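Local coordinates for adenylate cyclase-like protein (Chlamydia trachomatis, PDB 3GQS) that is of unknown function but carries an FHA domain, the fragment described here, a beta-sandwich module that in relatives commonly recognises phosphothreonine peptides, at residues 5-10 with 19-24; 27-32 with 50-55; 40-45 with 93-98; 72-77 with 87-92. All coordinates share one frame; numbering follows the deposited sequence. Where two conformers were deposited one is given.

Contact 1 of 4, residues 5-10 with 19-24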
loop_
_atom_site.group_PDB
_atom_site.type_symbol
_atom_site.label_atom_id
_atom_site.label_comp_id
_atom_site.label_asym_id
_atom_site.label_seq_id
_atom_site.Cartn_x
_atom_site.Cartn_y
_atom_site.Cartn_z
ATOM N N PHE A 5 -10.038 7.993 2.432
ATOM C CA PHE A 5 -8.616 7.666 2.189
ATOM C C PHE A 5 -8.335 7.454 0.711
ATOM O O PHE A 5 -9.128 6.854 0.015
ATOM C CB PHE A 5 -8.172 6.377 2.884
ATOM C CG PHE A 5 -8.169 6.445 4.392
ATOM C CD1 PHE A 5 -7.047 6.918 5.081
ATOM C CD2 PHE A 5 -9.278 5.985 5.133
ATOM C CE1 PHE A 5 -7.034 6.972 6.502
ATOM C CE2 PHE A 5 -9.270 6.021 6.516
ATOM C CZ PHE A 5 -8.145 6.518 7.212
ATOM N N LEU A 6 -7.152 7.873 0.290
ATOM C CA LEU A 6 -6.687 7.635 -1.079
ATOM C C LEU A 6 -5.250 7.163 -1.038
ATOM O O LEU A 6 -4.472 7.616 -0.226
ATOM C CB LEU A 6 -6.844 8.897 -1.970
ATOM C CG LEU A 6 -8.286 9.290 -2.324
ATOM C CD1 LEU A 6 -8.765 10.524 -1.481
ATOM C CD2 LEU A 6 -8.430 9.525 -3.835
ATOM N N LEU A 7 -4.898 6.249 -1.918
ATOM C CA LEU A 7 -3.551 5.797 -1.988
ATOM C C LEU A 7 -2.922 6.605 -3.137
ATOM O O LEU A 7 -3.416 6.572 -4.253
ATOM C CB LEU A 7 -3.478 4.276 -2.248
ATOM C CG LEU A 7 -2.049 3.684 -2.306
ATOM C CD1 LEU A 7 -1.972 2.247 -1.931
ATOM C CD2 LEU A 7 -1.474 3.822 -3.658
ATOM N N LYS A 8 -1.892 7.373 -2.863
ATOM C CA LYS A 8 -1.206 8.021 -4.014
ATOM C C LYS A 8 0.207 7.460 -4.210
ATOM O O LYS A 8 0.986 7.385 -3.281
ATOM C CB LYS A 8 -1.262 9.553 -4.000
ATOM C CG LYS A 8 -0.803 10.227 -2.810
ATOM C CD LYS A 8 -0.711 11.779 -3.008
ATOM C CE LYS A 8 -2.078 12.459 -3.285
ATOM N NZ LYS A 8 -2.013 13.964 -3.381
ATOM N N VAL A 9 0.501 7.052 -5.414
ATOM C CA VAL A 9 1.877 6.652 -5.795
ATOM C C VAL A 9 2.771 7.891 -6.073
ATOM O O VAL A 9 2.415 8.730 -6.888
ATOM C CB VAL A 9 1.856 5.818 -7.031
ATOM C CG1 VAL A 9 3.348 5.450 -7.502
ATOM C CG2 VAL A 9 0.996 4.576 -6.830
ATOM N N LEU A 10 3.910 7.953 -5.382
ATOM C CA LEU A 10 4.833 9.092 -5.372
ATOM C C LEU A 10 5.952 8.989 -6.406
ATOM O O LEU A 10 6.438 10.024 -6.881
ATOM C CB LEU A 10 5.475 9.268 -3.991
ATOM C CG LEU A 10 4.456 9.455 -2.842
ATOM C CD1 LEU A 10 5.059 9.383 -1.425
ATOM C CD2 LEU A 10 3.651 10.740 -3.075
ATOM N N PHE A 19 -5.941 6.377 -5.957
ATOM C CA PHE A 19 -7.072 5.424 -5.846
ATOM C C PHE A 19 -7.774 5.527 -4.483
ATOM O O PHE A 19 -7.156 5.426 -3.442
ATOM C CB PHE A 19 -6.585 3.991 -6.072
ATOM C CG PHE A 19 -7.682 3.013 -6.519
ATOM C CD1 PHE A 19 -8.519 3.317 -7.578
ATOM C CD2 PHE A 19 -7.828 1.785 -5.889
ATOM C CE1 PHE A 19 -9.493 2.431 -8.000
ATOM C CE2 PHE A 19 -8.796 0.890 -6.297
ATOM C CZ PHE A 19 -9.637 1.213 -7.356
ATOM N N HIS A 20 -9.083 5.744 -4.516
ATOM C CA HIS A 20 -9.917 5.799 -3.302
ATOM C C HIS A 20 -9.991 4.409 -2.725
ATOM O O HIS A 20 -10.322 3.482 -3.409
ATOM C CB HIS A 20 -11.301 6.297 -3.655
ATOM C CG HIS A 20 -12.275 6.293 -2.530
ATOM N ND1 HIS A 20 -13.627 6.111 -2.739
ATOM C CD2 HIS A 20 -12.128 6.510 -1.201
ATOM C CE1 HIS A 20 -14.268 6.193 -1.584
ATOM N NE2 HIS A 20 -13.386 6.442 -0.634
ATOM N N LEU A 21 -9.572 4.287 -1.489
ATOM C CA LEU A 21 -9.564 3.015 -0.786
ATOM C C LEU A 21 -10.776 3.059 0.180
ATOM O O LEU A 21 -10.845 3.879 1.102
ATOM C CB LEU A 21 -8.244 2.812 -0.026
ATOM C CG LEU A 21 -6.944 2.753 -0.859
ATOM C CD1 LEU A 21 -5.749 2.483 0.048
ATOM C CD2 LEU A 21 -7.011 1.750 -1.952
ATOM N N ASP A 22 -11.715 2.183 -0.074
ATOM C CA ASP A 22 -13.086 2.231 0.586
ATOM C C ASP A 22 -13.004 1.735 2.001
ATOM O O ASP A 22 -12.207 0.836 2.308
ATOM C CB ASP A 22 -14.088 1.382 -0.193
ATOM C CG ASP A 22 -14.538 2.024 -1.507
ATOM O OD1 ASP A 22 -14.551 3.260 -1.589
ATOM O OD2 ASP A 22 -14.931 1.316 -2.474
ATOM N N SER A 23 -13.843 2.275 2.878
ATOM C CA SER A 23 -13.845 1.826 4.267
ATOM C C SER A 23 -14.444 0.408 4.325
ATOM O O SER A 23 -15.440 0.081 3.641
ATOM C CB SER A 23 -14.579 2.817 5.189
ATOM O OG SER A 23 -15.947 2.553 5.174
ATOM N N GLY A 24 -13.829 -0.450 5.130
ATOM C CA GLY A 24 -14.250 -1.878 5.183
ATOM C C GLY A 24 -13.716 -2.736 4.028
ATOM O O GLY A 24 -14.131 -3.875 3.833
HETATM O O HOH W 1 -12.312 5.751 2.546
#
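Leu7 and Leu21 meet on the face of the sheet that is turned into the FHA sandwich, where CD1 of Leu21 comes up against CB of Leu7 at 3.7 Å. The Leu21 branch reaches across because its CG lies beside the backbone N (chi1 -62°), whereas Leu7, with CG anti to the backbone N (chi1 -179°), has its CB as the atom that meets Leu21. Both leucines go on to touch Ile52 and Ile38 of the opposing sheet. On the other face Leu6 and His20 form a non-hydrogen-bonded antiparallel pair. The CD2 methyl of Leu6 lies over the backbone of His20, 3.9 Å from its N, and the imidazole turns aside toward the backbone of Phe5. There the edge of the ring faces a carbonyl: CD2 of His20 stands 3.3 Å from O of Phe5, close to the ring plane. The same carbonyl oxygen of Phe5 accepts the N-H of Leu21, with N at 3.0 Å. Two residue pairs along, Leu7 N bonds to Phe19 O at 2.8 Å, and Phe19 N returns a bond to Leu7 O at 3.1 Å. A water continues the ladder, accepting from Phe5 N and donating to Leu21 O at 2.8 Å, with a weak link to His20 NE2. The chemistry is therefore two-sided: leucine contacts bury one face of this hairpin in the sandwich, while three backbone bonds and one water join the peptide groups along the seam and the imidazole remains at the partly exposed outer face.

Contact 2 of 4, residues 27-32 with 50-55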
loop_
_atom_site.group_PDB
_atom_site.type_symbol
_atom_site.label_atom_id
_atom_site.label_comp_id
_atom_site.label_asym_id
_atom_site.label_seq_id
_atom_site.Cartn_x
_atom_site.Cartn_y
_atom_site.Cartn_z
ATOM N N TYR A 27 -7.211 -4.197 -0.053
ATOM C CA TYR A 27 -6.643 -4.016 -1.390
ATOM C C TYR A 27 -5.237 -4.608 -1.449
ATOM O O TYR A 27 -4.419 -4.378 -0.621
ATOM C CB TYR A 27 -6.556 -2.520 -1.752
ATOM C CG TYR A 27 -7.892 -1.809 -1.853
ATOM C CD1 TYR A 27 -8.455 -1.502 -3.072
ATOM C CD2 TYR A 27 -8.537 -1.379 -0.717
ATOM C CE1 TYR A 27 -9.657 -0.828 -3.143
ATOM C CE2 TYR A 27 -9.751 -0.734 -0.792
ATOM C CZ TYR A 27 -10.313 -0.479 -1.985
ATOM O OH TYR A 27 -11.545 0.183 -2.007
ATOM N N ILE A 28 -4.975 -5.371 -2.457
ATOM C CA ILE A 28 -3.674 -5.989 -2.615
ATOM C C ILE A 28 -2.871 -5.142 -3.588
ATOM O O ILE A 28 -3.357 -4.808 -4.633
ATOM C CB ILE A 28 -3.835 -7.383 -3.176
ATOM C CG1 ILE A 28 -4.637 -8.261 -2.153
ATOM C CG2 ILE A 28 -2.498 -8.005 -3.496
ATOM C CD1 ILE A 28 -5.073 -9.654 -2.731
ATOM N N VAL A 29 -1.660 -4.809 -3.211
ATOM C CA VAL A 29 -0.775 -4.007 -4.075
ATOM C C VAL A 29 0.297 -4.981 -4.627
ATOM O O VAL A 29 0.935 -5.651 -3.886
ATOM C CB VAL A 29 -0.126 -2.818 -3.314
ATOM C CG1 VAL A 29 0.867 -1.948 -4.279
ATOM C CG2 VAL A 29 -1.197 -1.937 -2.688
ATOM N N GLY A 30 0.435 -5.068 -5.925
ATOM C CA GLY A 30 1.471 -5.914 -6.495
ATOM C C GLY A 30 1.710 -5.613 -7.958
ATOM O O GLY A 30 1.117 -4.695 -8.499
ATOM N N SER A 31 2.559 -6.428 -8.582
ATOM C CA SER A 31 2.918 -6.283 -9.995
ATOM C C SER A 31 2.110 -7.161 -10.953
ATOM O O SER A 31 2.125 -6.887 -12.156
ATOM C CB SER A 31 4.417 -6.570 -10.198
ATOM O OG SER A 31 4.828 -7.825 -9.640
ATOM N N ASP A 32 1.424 -8.193 -10.434
ATOM C CA ASP A 32 0.597 -9.112 -11.262
ATOM C C ASP A 32 -0.921 -8.735 -11.223
ATOM O O ASP A 32 -1.557 -8.854 -10.180
ATOM C CB ASP A 32 0.799 -10.538 -10.764
ATOM C CG ASP A 32 0.041 -11.587 -11.582
ATOM O OD1 ASP A 32 -0.775 -11.271 -12.477
ATOM O OD2 ASP A 32 0.305 -12.781 -11.309
ATOM N N ALA A 50 1.758 -6.509 -0.765
ATOM C CA ALA A 50 1.279 -5.854 0.443
ATOM C C ALA A 50 -0.229 -5.838 0.353
ATOM O O ALA A 50 -0.784 -5.782 -0.719
ATOM C CB ALA A 50 1.801 -4.396 0.563
ATOM N N LYS A 51 -0.864 -5.840 1.516
ATOM C CA LYS A 51 -2.299 -5.764 1.597
ATOM C C LYS A 51 -2.683 -4.630 2.493
ATOM O O LYS A 51 -2.083 -4.450 3.516
ATOM C CB LYS A 51 -2.872 -7.061 2.146
ATOM C CG LYS A 51 -4.313 -7.168 1.808
ATOM C CD LYS A 51 -4.755 -8.580 1.323
ATOM C CE LYS A 51 -4.686 -9.590 2.346
ATOM N NZ LYS A 51 -4.928 -10.967 1.712
ATOM N N ILE A 52 -3.653 -3.843 2.070
ATOM C CA ILE A 52 -4.078 -2.665 2.821
ATOM C C ILE A 52 -5.528 -2.862 3.206
ATOM O O ILE A 52 -6.383 -3.034 2.373
ATOM C CB ILE A 52 -3.888 -1.335 1.997
ATOM C CG1 ILE A 52 -2.430 -1.205 1.566
ATOM C CG2 ILE A 52 -4.399 -0.067 2.785
ATOM C CD1 ILE A 52 -2.151 0.044 0.646
ATOM N N ILE A 53 -5.768 -2.889 4.496
ATOM C CA ILE A 53 -7.083 -3.171 5.040
ATOM C C ILE A 53 -7.620 -1.920 5.667
ATOM O O ILE A 53 -7.065 -1.396 6.621
ATOM C CB ILE A 53 -7.007 -4.294 6.086
ATOM C CG1 ILE A 53 -6.657 -5.618 5.394
ATOM C CG2 ILE A 53 -8.351 -4.438 6.879
ATOM C CD1 ILE A 53 -5.699 -6.474 6.184
ATOM N N ILE A 54 -8.704 -1.418 5.123
ATOM C CA ILE A 54 -9.318 -0.225 5.702
ATOM C C ILE A 54 -10.453 -0.715 6.560
ATOM O O ILE A 54 -11.407 -1.302 6.072
ATOM C CB ILE A 54 -9.782 0.797 4.666
ATOM C CG1 ILE A 54 -8.533 1.407 3.965
ATOM C CG2 ILE A 54 -10.554 1.933 5.339
ATOM C CD1 ILE A 54 -8.311 0.857 2.690
ATOM N N GLY A 55 -10.295 -0.514 7.860
ATOM C CA GLY A 55 -11.307 -0.897 8.820
ATOM C C GLY A 55 -12.471 0.054 8.685
ATOM O O GLY A 55 -12.388 1.078 8.024
#
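In the second sheet of the FHA beta sandwich, strands 26-30 and 50-54 run antiparallel as neighbours, and Tyr27 faces Ile52 across the seam in a hydrogen-bonded pair. Tyr27 N donates to Ile52 O and Ile52 N to Tyr27 O, both at 2.8 Å. Val29 N then reaches Ala50 O in a bond almost straight at the hydrogen (175°), whereas the return bond from Ala50 N to Val29 O is weak. Tyr27, Val29, Ala50 and Ile52 share the face buried between the sheets. Here the CG2 methyl of Val29 meets CD1 of Ile52 at 4.0 Å, the two side chains passing at a slant. Ile54 also turns toward the tyrosine, its CD1 4.1 Å from CD2 of Tyr27, with CE2 equally near. With CG beside the backbone N (chi1 -64°), the phenol ring is carried toward strand 18-21, touching Leu21, and its OH is hydrogen-bonded to N of Asp22 just beyond that strand, which links strand 26-30 to the end of the facing hairpin. The opposite face carries Ile28 and Lys51 at a non-hydrogen-bonded position, their side chains lying alongside and pointing the same way. The lysine chain is bent at chi2 and chi3, and its aliphatic part is pressed against the isoleucine, with CD of Lys51 only 3.5 Å from CG1 of Ile28, tighter than usual carbon packing.

Contact 3 of 4, residues 40-45 with 93-98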
loop_
_atom_site.group_PDB
_atom_site.type_symbol
_atom_site.label_atom_id
_atom_site.label_comp_id
_atom_site.label_asym_id
_atom_site.label_seq_id
_atom_site.Cartn_x
_atom_site.Cartn_y
_atom_site.Cartn_z
ATOM N N LEU A 40 1.196 -2.242 -9.900
ATOM C CA LEU A 40 2.404 -1.419 -10.167
ATOM C C LEU A 40 3.433 -2.235 -10.967
ATOM O O LEU A 40 3.879 -3.303 -10.536
ATOM C CB LEU A 40 3.050 -0.960 -8.857
ATOM C CG LEU A 40 2.109 -0.418 -7.763
ATOM C CD1 LEU A 40 2.753 -0.476 -6.357
ATOM C CD2 LEU A 40 1.669 1.000 -8.166
ATOM N N SER A 41 3.815 -1.724 -12.119
ATOM C CA SER A 41 4.623 -2.508 -13.090
ATOM C C SER A 41 6.136 -2.668 -12.775
ATOM O O SER A 41 6.845 -3.273 -13.530
ATOM C CB SER A 41 4.439 -1.940 -14.501
ATOM O OG SER A 41 4.766 -0.561 -14.538
ATOM N N ASP A 42 6.589 -2.181 -11.636
ATOM C CA ASP A 42 8.000 -2.222 -11.243
ATOM C C ASP A 42 8.480 -3.632 -10.869
ATOM O O ASP A 42 7.926 -4.296 -9.998
ATOM C CB ASP A 42 8.194 -1.226 -10.098
ATOM C CG ASP A 42 9.584 -1.251 -9.491
ATOM O OD1 ASP A 42 10.574 -1.667 -10.157
ATOM O OD2 ASP A 42 9.662 -0.836 -8.307
ATOM N N MET A 43 9.540 -4.053 -11.542
ATOM C CA MET A 43 10.201 -5.355 -11.351
ATOM C C MET A 43 10.495 -5.739 -9.891
ATOM O O MET A 43 10.600 -6.915 -9.581
ATOM C CB MET A 43 11.527 -5.379 -12.133
ATOM C CG MET A 43 11.400 -5.553 -13.651
ATOM S SD MET A 43 11.084 -7.253 -14.240
ATOM C CE MET A 43 9.263 -7.262 -14.281
ATOM N N SER A 44 10.644 -4.752 -9.012
ATOM C CA SER A 44 11.042 -4.975 -7.602
ATOM C C SER A 44 9.825 -5.146 -6.666
ATOM O O SER A 44 9.958 -5.224 -5.435
ATOM C CB SER A 44 11.920 -3.818 -7.113
ATOM O OG SER A 44 11.136 -2.632 -7.048
ATOM N N ILE A 45 8.648 -5.148 -7.287
ATOM C CA ILE A 45 7.368 -5.396 -6.605
ATOM C C ILE A 45 6.883 -6.872 -6.855
ATOM O O ILE A 45 6.688 -7.353 -7.983
ATOM C CB ILE A 45 6.308 -4.318 -6.995
ATOM C CG1 ILE A 45 6.817 -2.909 -6.592
ATOM C CG2 ILE A 45 4.966 -4.524 -6.274
ATOM C CD1 ILE A 45 5.955 -1.719 -7.121
ATOM N N GLY A 93 9.727 -2.123 -2.887
ATOM C CA GLY A 93 10.747 -2.164 -3.902
ATOM C C GLY A 93 11.261 -0.737 -4.008
ATOM O O GLY A 93 11.598 -0.118 -3.009
ATOM N N THR A 94 11.271 -0.218 -5.220
ATOM C CA THR A 94 11.734 1.143 -5.481
ATOM C C THR A 94 10.536 2.090 -5.597
ATOM O O THR A 94 10.693 3.280 -5.837
ATOM C CB THR A 94 12.550 1.196 -6.767
ATOM O OG1 THR A 94 11.701 0.825 -7.851
ATOM C CG2 THR A 94 13.718 0.238 -6.706
ATOM N N THR A 95 9.337 1.551 -5.392
ATOM C CA THR A 95 8.132 2.342 -5.479
ATOM C C THR A 95 7.747 2.944 -4.096
ATOM O O THR A 95 7.906 2.338 -3.063
ATOM C CB THR A 95 6.987 1.525 -6.129
ATOM O OG1 THR A 95 7.333 1.264 -7.501
ATOM C CG2 THR A 95 5.658 2.268 -6.070
ATOM N N LEU A 96 7.274 4.175 -4.118
ATOM C CA LEU A 96 6.932 4.923 -2.914
ATOM C C LEU A 96 5.457 5.259 -3.000
ATOM O O LEU A 96 4.954 5.572 -4.051
ATOM C CB LEU A 96 7.779 6.198 -2.803
ATOM C CG LEU A 96 9.286 6.072 -2.526
ATOM C CD1 LEU A 96 9.994 7.508 -2.528
ATOM C CD2 LEU A 96 9.613 5.295 -1.238
ATOM N N PHE A 97 4.754 5.134 -1.897
ATOM C CA PHE A 97 3.370 5.610 -1.829
ATOM C C PHE A 97 2.954 6.038 -0.458
ATOM O O PHE A 97 3.638 5.794 0.544
ATOM C CB PHE A 97 2.402 4.590 -2.390
ATOM C CG PHE A 97 2.142 3.406 -1.499
ATOM C CD1 PHE A 97 1.203 3.487 -0.461
ATOM C CD2 PHE A 97 2.779 2.209 -1.731
ATOM C CE1 PHE A 97 0.894 2.389 0.333
ATOM C CE2 PHE A 97 2.495 1.107 -0.922
ATOM C CZ PHE A 97 1.530 1.205 0.119
ATOM N N LEU A 98 1.843 6.734 -0.409
ATOM C CA LEU A 98 1.261 7.097 0.888
ATOM C C LEU A 98 -0.232 7.259 0.820
ATOM O O LEU A 98 -0.815 7.314 -0.275
ATOM C CB LEU A 98 1.911 8.346 1.500
ATOM C CG LEU A 98 1.776 9.722 0.880
ATOM C CD1 LEU A 98 0.390 10.095 0.429
ATOM C CD2 LEU A 98 2.247 10.646 1.964
#
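OD2 of Asp42 is gripped by three hydroxyls, fastening a loop of the FHA sandwich to the turn that leads into strand 95-102. Thr94 OG1 donates to OD2 of Asp42 at 2.7 Å and Thr95 OG1 at 3.2 Å, while Ser44 OG, from the same loop, donates at 2.6 Å. The serine and Thr94 hydroxyls meet the oxygen well out of the carboxylate plane, whereas that of Thr95 comes on the anti side, 24° from it. Such a cluster of donors would be expected to favour the charged carboxylate and fix its rotation. Ser44 OG is a relay: besides donating to Asp42, it accepts the N-H of Thr94 at 3.0 Å. A chi1 of 67° places OG of Ser44 between its own N and carbonyl carbon, 3.2 Å from CA of Gly93, a glycine with positive phi. Asp42 opens a type I turn closed by the bond from Ile45 N to Asp42 O. Beside the polar cluster the carbons of Thr95 pack against the loop: its CG2 methyl meets CD1 of Leu40 at 4.0 Å, and the Ile45 side chain crosses that of Thr95 at about a right angle, its CD1 3.5 Å from CB of Thr95.

Contact 4 of 4, residues 72-77 with 87-92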
loop_
_atom_site.group_PDB
_atom_site.type_symbol
_atom_site.label_atom_id
_atom_site.label_comp_id
_atom_site.label_asym_id
_atom_site.label_seq_id
_atom_site.Cartn_x
_atom_site.Cartn_y
_atom_site.Cartn_z
ATOM N N ILE A 72 8.306 -1.399 3.777
ATOM C CA ILE A 72 9.010 -0.399 4.599
ATOM C C ILE A 72 8.080 0.765 4.836
ATOM O O ILE A 72 7.570 1.356 3.881
ATOM C CB ILE A 72 10.282 0.190 3.917
ATOM C CG1 ILE A 72 11.348 -0.884 3.715
ATOM C CG2 ILE A 72 10.883 1.354 4.756
ATOM C CD1 ILE A 72 12.757 -0.317 3.693
ATOM N N VAL A 73 7.836 1.075 6.112
ATOM C CA VAL A 73 7.058 2.269 6.466
ATOM C C VAL A 73 8.015 3.239 7.185
ATOM O O VAL A 73 8.695 2.887 8.164
ATOM C CB VAL A 73 5.755 1.954 7.302
ATOM C CG1 VAL A 73 4.906 3.231 7.489
ATOM C CG2 VAL A 73 4.912 0.893 6.612
ATOM N N GLU A 74 8.096 4.448 6.653
ATOM C CA GLU A 74 8.906 5.526 7.253
ATOM C C GLU A 74 10.222 4.974 7.758
ATOM O O GLU A 74 10.564 5.101 8.954
ATOM C CB GLU A 74 8.142 6.148 8.418
ATOM C CG GLU A 74 6.817 6.786 8.050
ATOM C CD GLU A 74 6.900 8.291 7.917
ATOM O OE1 GLU A 74 7.403 8.909 8.852
ATOM O OE2 GLU A 74 6.465 8.850 6.886
ATOM N N GLY A 75 10.934 4.298 6.872
ATOM C CA GLY A 75 12.256 3.757 7.231
ATOM C C GLY A 75 12.339 2.457 8.012
ATOM O O GLY A 75 13.441 2.024 8.323
ATOM N N ARG A 76 11.220 1.819 8.343
ATOM C CA ARG A 76 11.287 0.541 9.090
ATOM C C ARG A 76 10.550 -0.606 8.388
ATOM O O ARG A 76 9.428 -0.446 7.944
ATOM C CB ARG A 76 10.815 0.709 10.543
ATOM C CG ARG A 76 9.347 0.463 10.790
ATOM C CD ARG A 76 8.815 1.149 12.056
ATOM N NE ARG A 76 7.400 1.489 11.818
ATOM C CZ ARG A 76 6.941 2.675 11.395
ATOM N NH1 ARG A 76 5.639 2.830 11.190
ATOM N NH2 ARG A 76 7.756 3.716 11.196
ATOM N N LYS A 77 11.239 -1.738 8.284
ATOM C CA LYS A 77 10.705 -2.940 7.651
ATOM C C LYS A 77 9.718 -3.625 8.584
ATOM O O LYS A 77 10.099 -4.080 9.633
ATOM C CB LYS A 77 11.838 -3.907 7.329
ATOM C CG LYS A 77 11.472 -4.864 6.267
ATOM C CD LYS A 77 12.657 -5.769 6.034
ATOM C CE LYS A 77 12.990 -5.776 4.528
ATOM N NZ LYS A 77 13.352 -7.213 4.152
ATOM N N ASN A 87 -0.461 10.076 5.713
ATOM C CA ASN A 87 0.761 10.870 5.458
ATOM C C ASN A 87 2.081 10.130 5.708
ATOM O O ASN A 87 3.127 10.747 5.733
ATOM C CB ASN A 87 0.759 12.205 6.253
ATOM C CG ASN A 87 -0.545 12.987 6.130
ATOM O OD1 ASN A 87 -0.870 13.781 7.011
ATOM N ND2 ASN A 87 -1.282 12.777 5.064
ATOM N N GLN A 88 2.025 8.811 5.876
ATOM C CA GLN A 88 3.226 7.993 6.121
ATOM C C GLN A 88 3.751 7.337 4.822
ATOM O O GLN A 88 3.067 6.542 4.234
ATOM C CB GLN A 88 2.906 6.868 7.129
ATOM C CG GLN A 88 2.864 7.257 8.605
ATOM C CD GLN A 88 2.755 6.027 9.517
ATOM O OE1 GLN A 88 1.853 5.196 9.365
ATOM N NE2 GLN A 88 3.680 5.901 10.463
ATOM N N VAL A 89 4.969 7.664 4.388
ATOM C CA VAL A 89 5.564 7.020 3.199
ATOM C C VAL A 89 5.781 5.492 3.405
ATOM O O VAL A 89 6.395 5.057 4.362
ATOM C CB VAL A 89 6.898 7.671 2.746
ATOM C CG1 VAL A 89 7.411 7.006 1.468
ATOM C CG2 VAL A 89 6.734 9.211 2.531
ATOM N N VAL A 90 5.210 4.715 2.497
ATOM C CA VAL A 90 5.455 3.282 2.354
ATOM C C VAL A 90 6.312 3.003 1.101
ATOM O O VAL A 90 5.967 3.429 0.004
ATOM C CB VAL A 90 4.143 2.462 2.206
ATOM C CG1 VAL A 90 4.484 0.985 2.127
ATOM C CG2 VAL A 90 3.167 2.735 3.397
ATOM N N ALA A 91 7.401 2.269 1.298
ATOM C CA ALA A 91 8.286 1.806 0.225
ATOM C C ALA A 91 8.049 0.289 -0.081
ATOM O O ALA A 91 8.155 -0.558 0.801
ATOM C CB ALA A 91 9.742 2.029 0.627
ATOM N N LEU A 92 7.746 0.014 -1.346
ATOM C CA LEU A 92 7.654 -1.353 -1.897
ATOM C C LEU A 92 8.616 -1.435 -3.065
ATOM O O LEU A 92 8.333 -0.899 -4.110
ATOM C CB LEU A 92 6.245 -1.668 -2.408
ATOM C CG LEU A 92 5.074 -1.504 -1.425
ATOM C CD1 LEU A 92 3.791 -2.059 -2.076
ATOM C CD2 LEU A 92 5.423 -2.165 -0.111
#
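Glu74 folds its carboxylate back onto the neighbouring segment, where OE2 accepts the backbone N-H of Val89 at 3.1 Å through its anti lone pair. The chain bends at chi2 (-100°), which brings the acid round to the Gln88-Val89 peptide; on the way CG of Glu74 rests 4.0 Å from CG of Gln88, the two side chains crossing at about a right angle. Glu74 N meanwhile donates to Val89 O at 2.9 Å, so this glutamate binds both the N-H and the C=O of Val89. Gln88 also lies obliquely past Val73, its amide carbon CD 4.1 Å from CG1 of the valine. Its OE1 is held by Ser85 N, which leaves NE2 toward Arg76: NH1 of Arg76 comes within 3.7 Å of it, a mere contact at the edge of the guanidinium.

Further along, Ile72 and Ala91 form a hydrogen-bonded pair, with Ala91 N 2.7 Å from Ile72 O and a return bond from Ile72 N to Ala91 O. Their CB atoms touch on the partly exposed face. On the buried face, CG2 of Val73 meets CG2 of Val90 at 4.1 Å, and both valines pack on Leu84. What positions Glu74 is the turn from Val73 to Arg76, closed by Arg76 N to Val73 O and Val73 N to Arg76 O; Glu74 and Gly75 take up its positive phi angles. This is a type I' beta turn in a tight two-residue hairpin, at the margin of the larger antiparallel sheet of the FHA sandwich.

In the fold
Contact 2 is the buried one, in the smaller sheet; contacts 1, 3 and 4 are partly buried and all reach the larger one. Contact 1 faces contact 2 across the sandwich through apolar packing. The loop of contact 3 also joins the smaller sheet, Leu40 N bonding to Gly30 O. Contacts 3 and 4 share adjoining strands 90-92 and 95-102, and strand 4-9 of contact 1 flanks the latter. Chemistry follows place: contacts 1 and 2 combine backbone ladders with apolar packing, contact 4 adds a side-chain carboxylate at its exposed turn, and contact 3, between a loop and a turn, relies on side-chain hydroxyls and a carboxylate.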